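Local coordinates for DynE8 (Micromonospora chersina, PDB 4AMM), which is an iterative polyketide synthase of enediyne (dynemicin) biosynthesis, represented here by its acyltransferase domain, which probably loads the acyl building blocks, at residues H3-C8 with D392-F397; S213-L218 with V246-R251. All coordinates share one frame; numbering follows the deposited sequence.

Interaction 1: H3-C8 with D392-F397; sequences HELVVC and DDATPF
An edge strand of the four-stranded antiparallel sheet near the chain's N-terminus, a small sheet with helices consistent with the linker subdomain that precedes the acyltransferase core in polyketide synthases, is covered here by the C-terminal tail: the loop after helix 376-387 packs back on strand 4-10, and Phe397 and Ala394 rest on Leu5 and Val7. The Phe397 ring lies over Leu5, whose CB stands under one face in a CH-pi contact, 3.9 Å from the ring centroid and 24° off the normal. Leu5 CD2 continues along the base of the same side chain, 3.8 Å from Phe397 CB. Polar atoms come to the ring's rim instead: Glu4 OE2 approaches Phe397 CE2 at 3.2 Å, with carboxylate and ring planes nearly perpendicular, and His3 O lies 3.6 Å from Phe397 CZ. His3 O is buried with no polar partner in the model. With CG anti to the backbone N and a bend at chi2 (57°), the Glu4 side chain folds back, and OE2 accepts from Leu5 N (3.0 Å) while also forming a salt bridge with Arg401; OE1 bonds to Thr36. Replacing Phe397 by an alanine would probably uncover Leu5 CB and open a gap between the tail and strand 4-10. Farther along, the methyl of Ala394 sits over both Leu5 CD2 and Val7 CG1. An Asx turn shapes this loop, with Asp393 OD1 accepting from the backbone N of Thr395. Thr395 OG1 donates to the same Asp393 OD1 at 2.7 Å, while Asp393 OD2 pairs with Arg47.

Interaction 2: S213-L218 with V246-R251; sequences SGMLSL and VVAGTR
The guanidinium of Arg251 lies with one face over the Ser213-Gly214 peptide, Ser213 C 3.8 Å above its plane and Gly214 N beside it, both offset toward the rim; at its edge, in plane, sits a water. That water accepts from Arg251 NH1 (3.0 Å) and from Met215 N, bridging the arginine to the strand. Arg251 NH2 comes close to Ser213 O at too poor an angle for a hydrogen bond, and bonds instead to Val273 O. A bend at chi2 (-102°) turns the arginine chain back across the strand, and Arg251 NH1 lies 3.8 Å from Gly214 CA.

Behind this group, strands 213-218 and 244-250 pair as an antiparallel ladder, the central pair of a ferredoxin-like subdomain of the acyltransferase. Gly214 with Gly249 and Leu216 with Val247 are the hydrogen-bonded pairs, each bonded in both directions: Gly214 N meets Gly249 O at 3.0 Å, and Leu216 N reaches Val247 O at 2.9 Å. Between them lies the non-hydrogen-bonded pair Met215-Ala248, where Met215 CA points its hydrogen at Val247 O and Ala248 CA at Gly214 O.

Met215, Ser217, Val246 and Ala248 share one face. There Met215 CB packs on Val246 CG1 (3.8 Å), and its chain bends at chi3 to bring CE back to the same methyl. On the other face Leu216 CB touches Val247 CG2 (3.9 Å), and Leu218 CD1 reaches Val247 CG1.

Both strands are internal to a five-stranded mixed sheet, with 268-270 beside 213-218 and 235-241 beside 244-250. Helix 251-264, capped at its N-terminus by the Thr250 side chain, covers Leu216 and Val247 through Leu254 and Val257, while Phe277 and Val273 lie against Met215.

Overall arrangement
Interactions 1 and 2 sit on opposite sides of the chain's centre, their own centres 43 Å apart and their nearest atoms about 28 Å apart, so neither touches the other. In sequence, 213-218 with 246-251 is nested within the long span closed by 3-8 with 392-397. Interaction 1 fastens the C-terminal segment to the N-terminal antiparallel sheet; interaction 2 joins the central strands of the ferredoxin-like subdomain. A third, parallel sheet includes strand 171-174, followed by Ser176 in a GxSxG pattern consistent with the nucleophile elbow of acyltransferases. Neither contact includes that serine.

Interaction 1: H3-C8 with D392-F397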
loop_
_atom_site.group_PDB
_atom_site.type_symbol
_atom_site.label_atom_id
_atom_site.label_comp_id
_atom_site.label_asym_id
_atom_site.label_seq_id
_atom_site.Cartn_x
_atom_site.Cartn_y
_atom_site.Cartn_z
ATOM N N HIS A 3 -12.914 -3.378 14.957
ATOM C CA HIS A 3 -11.659 -3.487 15.664
ATOM C C HIS A 3 -11.550 -2.191 16.445
ATOM O O HIS A 3 -11.986 -1.099 15.983
ATOM C CB HIS A 3 -10.425 -3.587 14.751
ATOM C CG HIS A 3 -10.238 -4.924 14.120
ATOM N ND1 HIS A 3 -11.123 -5.414 13.189
ATOM C CD2 HIS A 3 -9.305 -5.875 14.304
ATOM C CE1 HIS A 3 -10.749 -6.629 12.835
ATOM N NE2 HIS A 3 -9.636 -6.925 13.479
ATOM N N GLU A 4 -11.005 -2.332 17.624
ATOM C CA GLU A 4 -10.712 -1.214 18.489
ATOM C C GLU A 4 -9.216 -0.960 18.433
ATOM O O GLU A 4 -8.406 -1.884 18.241
ATOM C CB GLU A 4 -11.168 -1.536 19.909
ATOM C CG GLU A 4 -11.101 -0.289 20.766
ATOM C CD GLU A 4 -11.963 0.842 20.117
ATOM O OE1 GLU A 4 -13.212 0.838 20.256
ATOM O OE2 GLU A 4 -11.366 1.659 19.364
ATOM N N LEU A 5 -8.801 0.294 18.664
ATOM C CA LEU A 5 -7.407 0.676 18.734
ATOM C C LEU A 5 -7.009 0.961 20.139
ATOM O O LEU A 5 -7.613 1.854 20.779
ATOM C CB LEU A 5 -7.243 1.980 17.915
ATOM C CG LEU A 5 -5.854 2.641 18.013
ATOM C CD1 LEU A 5 -4.731 1.715 17.490
ATOM C CD2 LEU A 5 -5.932 3.958 17.174
ATOM N N VAL A 6 -6.009 0.256 20.667
ATOM C CA VAL A 6 -5.589 0.430 22.033
ATOM C C VAL A 6 -4.147 0.859 22.040
ATOM O O VAL A 6 -3.256 0.169 21.521
ATOM C CB VAL A 6 -5.675 -0.894 22.830
ATOM C CG1 VAL A 6 -5.253 -0.638 24.210
ATOM C CG2 VAL A 6 -7.118 -1.362 22.755
ATOM N N VAL A 7 -3.917 2.128 22.495
ATOM C CA VAL A 7 -2.569 2.638 22.567
ATOM C C VAL A 7 -2.175 2.948 23.987
ATOM O O VAL A 7 -3.048 3.308 24.793
ATOM C CB VAL A 7 -2.376 3.915 21.694
ATOM C CG1 VAL A 7 -2.810 3.711 20.242
ATOM C CG2 VAL A 7 -3.115 5.186 22.295
ATOM N N CYS A 8 -0.874 2.901 24.242
ATOM C CA CYS A 8 -0.382 3.562 25.458
ATOM C C CYS A 8 1.103 3.733 25.398
ATOM O O CYS A 8 1.749 3.327 24.459
ATOM C CB CYS A 8 -0.831 2.888 26.707
ATOM S SG CYS A 8 -0.100 1.317 26.804
ATOM N N ASP A 392 1.356 11.529 16.838
ATOM C CA ASP A 392 1.454 11.635 18.301
ATOM C C ASP A 392 0.179 11.479 19.064
ATOM O O ASP A 392 0.195 11.435 20.281
ATOM C CB ASP A 392 2.019 13.007 18.614
ATOM C CG ASP A 392 3.522 13.068 18.304
ATOM O OD1 ASP A 392 4.274 12.028 18.197
ATOM O OD2 ASP A 392 4.001 14.238 18.216
ATOM N N ASP A 393 -0.946 11.249 18.350
ATOM C CA ASP A 393 -2.284 11.385 19.016
ATOM C C ASP A 393 -3.255 10.493 18.272
ATOM O O ASP A 393 -3.559 10.792 17.107
ATOM C CB ASP A 393 -2.679 12.892 18.990
ATOM C CG ASP A 393 -3.924 13.210 19.695
ATOM O OD1 ASP A 393 -4.776 12.265 19.956
ATOM O OD2 ASP A 393 -4.193 14.393 20.020
ATOM N N ALA A 394 -3.711 9.424 18.923
ATOM C CA ALA A 394 -4.648 8.507 18.298
ATOM C C ALA A 394 -6.088 8.837 18.635
ATOM O O ALA A 394 -7.045 8.112 18.194
ATOM C CB ALA A 394 -4.279 7.078 18.820
ATOM N N THR A 395 -6.380 9.938 19.340
ATOM C CA THR A 395 -7.784 10.322 19.643
ATOM C C THR A 395 -8.717 10.453 18.393
ATOM O O THR A 395 -9.901 10.194 18.607
ATOM C CB THR A 395 -7.942 11.553 20.563
ATOM O OG1 THR A 395 -7.424 12.693 19.870
ATOM C CG2 THR A 395 -7.256 11.340 21.899
ATOM N N PRO A 396 -8.208 10.826 17.189
ATOM C CA PRO A 396 -9.143 10.893 16.042
ATOM C C PRO A 396 -9.858 9.545 15.817
ATOM O O PRO A 396 -10.975 9.590 15.260
ATOM C CB PRO A 396 -8.222 11.261 14.886
ATOM C CG PRO A 396 -7.152 12.050 15.492
ATOM C CD PRO A 396 -6.869 11.332 16.827
ATOM N N PHE A 397 -9.295 8.426 16.210
ATOM C CA PHE A 397 -9.989 7.173 15.976
ATOM C C PHE A 397 -11.242 7.068 16.799
ATOM O O PHE A 397 -12.095 6.229 16.496
ATOM C CB PHE A 397 -8.996 6.018 16.303
ATOM C CG PHE A 397 -9.523 4.655 15.902
ATOM C CD1 PHE A 397 -9.333 4.205 14.604
ATOM C CD2 PHE A 397 -10.144 3.841 16.812
ATOM C CE1 PHE A 397 -9.899 2.935 14.173
ATOM C CE2 PHE A 397 -10.675 2.520 16.386
ATOM C CZ PHE A 397 -10.553 2.133 15.112
#

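Interaction 2: S213-L218 with V246-R251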
loop_
_atom_site.group_PDB
_atom_site.type_symbol
_atom_site.label_atom_id
_atom_site.label_comp_id
_atom_site.label_asym_id
_atom_site.label_seq_id
_atom_site.Cartn_x
_atom_site.Cartn_y
_atom_site.Cartn_z
ATOM N N SER A 213 -5.310 -7.998 -26.201
ATOM C CA SER A 213 -4.050 -7.905 -25.405
ATOM C C SER A 213 -4.384 -8.147 -23.986
ATOM O O SER A 213 -5.487 -8.095 -23.482
ATOM C CB SER A 213 -3.360 -6.543 -25.657
ATOM O OG SER A 213 -4.054 -5.467 -25.141
ATOM N N GLY A 214 -3.312 -8.343 -23.219
ATOM C CA GLY A 214 -3.438 -8.646 -21.792
ATOM C C GLY A 214 -2.126 -8.715 -21.059
ATOM O O GLY A 214 -1.105 -8.173 -21.557
ATOM N N MET A 215 -2.186 -9.418 -19.919
ATOM C CA MET A 215 -1.027 -9.450 -18.964
ATOM C C MET A 215 -0.913 -10.847 -18.385
ATOM O O MET A 215 -1.927 -11.564 -18.208
ATOM C CB MET A 215 -1.166 -8.368 -17.844
ATOM C CG MET A 215 -1.390 -7.012 -18.405
ATOM S SD MET A 215 -1.669 -5.753 -17.135
ATOM C CE MET A 215 0.011 -5.247 -16.646
ATOM N N LEU A 216 0.324 -11.234 -18.075
ATOM C CA LEU A 216 0.674 -12.576 -17.651
ATOM C C LEU A 216 1.628 -12.450 -16.447
ATOM O O LEU A 216 2.701 -11.806 -16.621
ATOM C CB LEU A 216 1.325 -13.365 -18.787
ATOM C CG LEU A 216 1.699 -14.819 -18.498
ATOM C CD1 LEU A 216 0.404 -15.642 -18.297
ATOM C CD2 LEU A 216 2.484 -15.351 -19.689
ATOM N N SER A 217 1.264 -12.944 -15.295
ATOM C CA SER A 217 2.103 -12.822 -14.108
ATOM C C SER A 217 3.065 -13.941 -13.986
ATOM O O SER A 217 2.616 -15.116 -14.119
ATOM C CB SER A 217 1.200 -12.694 -12.937
ATOM O OG SER A 217 2.012 -12.441 -11.772
ATOM N N LEU A 218 4.324 -13.695 -13.687
ATOM C CA LEU A 218 5.301 -14.772 -13.582
ATOM C C LEU A 218 5.866 -14.827 -12.161
ATOM O O LEU A 218 6.286 -13.773 -11.582
ATOM C CB LEU A 218 6.512 -14.551 -14.530
ATOM C CG LEU A 218 6.151 -14.292 -15.999
ATOM C CD1 LEU A 218 7.315 -13.814 -16.838
ATOM C CD2 LEU A 218 5.553 -15.542 -16.619
ATOM N N VAL A 246 5.349 -9.084 -14.045
ATOM C CA VAL A 246 4.180 -9.194 -14.949
ATOM C C VAL A 246 4.678 -8.786 -16.321
ATOM O O VAL A 246 5.318 -7.702 -16.453
ATOM C CB VAL A 246 3.028 -8.380 -14.502
ATOM C CG1 VAL A 246 1.797 -8.525 -15.436
ATOM C CG2 VAL A 246 2.622 -8.713 -13.062
ATOM N N VAL A 247 4.413 -9.534 -17.348
ATOM C CA VAL A 247 4.636 -9.198 -18.759
ATOM C C VAL A 247 3.341 -8.920 -19.468
ATOM O O VAL A 247 2.247 -9.262 -18.966
ATOM C CB VAL A 247 5.458 -10.245 -19.546
ATOM C CG1 VAL A 247 6.830 -10.443 -18.870
ATOM C CG2 VAL A 247 4.690 -11.584 -19.661
ATOM N N ALA A 248 3.432 -8.187 -20.571
ATOM C CA ALA A 248 2.230 -7.712 -21.300
ATOM C C ALA A 248 2.509 -7.759 -22.778
ATOM O O ALA A 248 3.621 -7.627 -23.260
ATOM C CB ALA A 248 1.846 -6.324 -20.870
ATOM N N GLY A 249 1.401 -7.961 -23.530
ATOM C CA GLY A 249 1.458 -7.939 -25.042
ATOM C C GLY A 249 0.136 -8.468 -25.586
ATOM O O GLY A 249 -0.802 -8.512 -24.898
ATOM N N THR A 250 0.210 -8.637 -26.911
ATOM C CA THR A 250 -0.949 -9.201 -27.567
ATOM C C THR A 250 -1.145 -10.652 -27.088
ATOM O O THR A 250 -0.247 -11.315 -26.556
ATOM C CB THR A 250 -0.808 -9.189 -29.091
ATOM O OG1 THR A 250 0.232 -10.079 -29.439
ATOM C CG2 THR A 250 -0.578 -7.776 -29.642
ATOM N N ARG A 251 -2.295 -11.258 -27.419
ATOM C CA ARG A 251 -2.514 -12.630 -26.988
ATOM C C ARG A 251 -1.523 -13.626 -27.607
ATOM O O ARG A 251 -0.921 -14.455 -26.893
ATOM C CB ARG A 251 -4.007 -12.983 -27.218
ATOM C CG ARG A 251 -4.947 -12.195 -26.293
ATOM C CD ARG A 251 -5.501 -12.963 -25.055
ATOM N NE ARG A 251 -6.323 -12.012 -24.287
ATOM C CZ ARG A 251 -6.073 -11.595 -23.044
ATOM N NH1 ARG A 251 -5.024 -12.091 -22.331
ATOM N NH2 ARG A 251 -6.902 -10.679 -22.510
HETATM O O HOH W 1 -4.769 -10.759 -19.659
#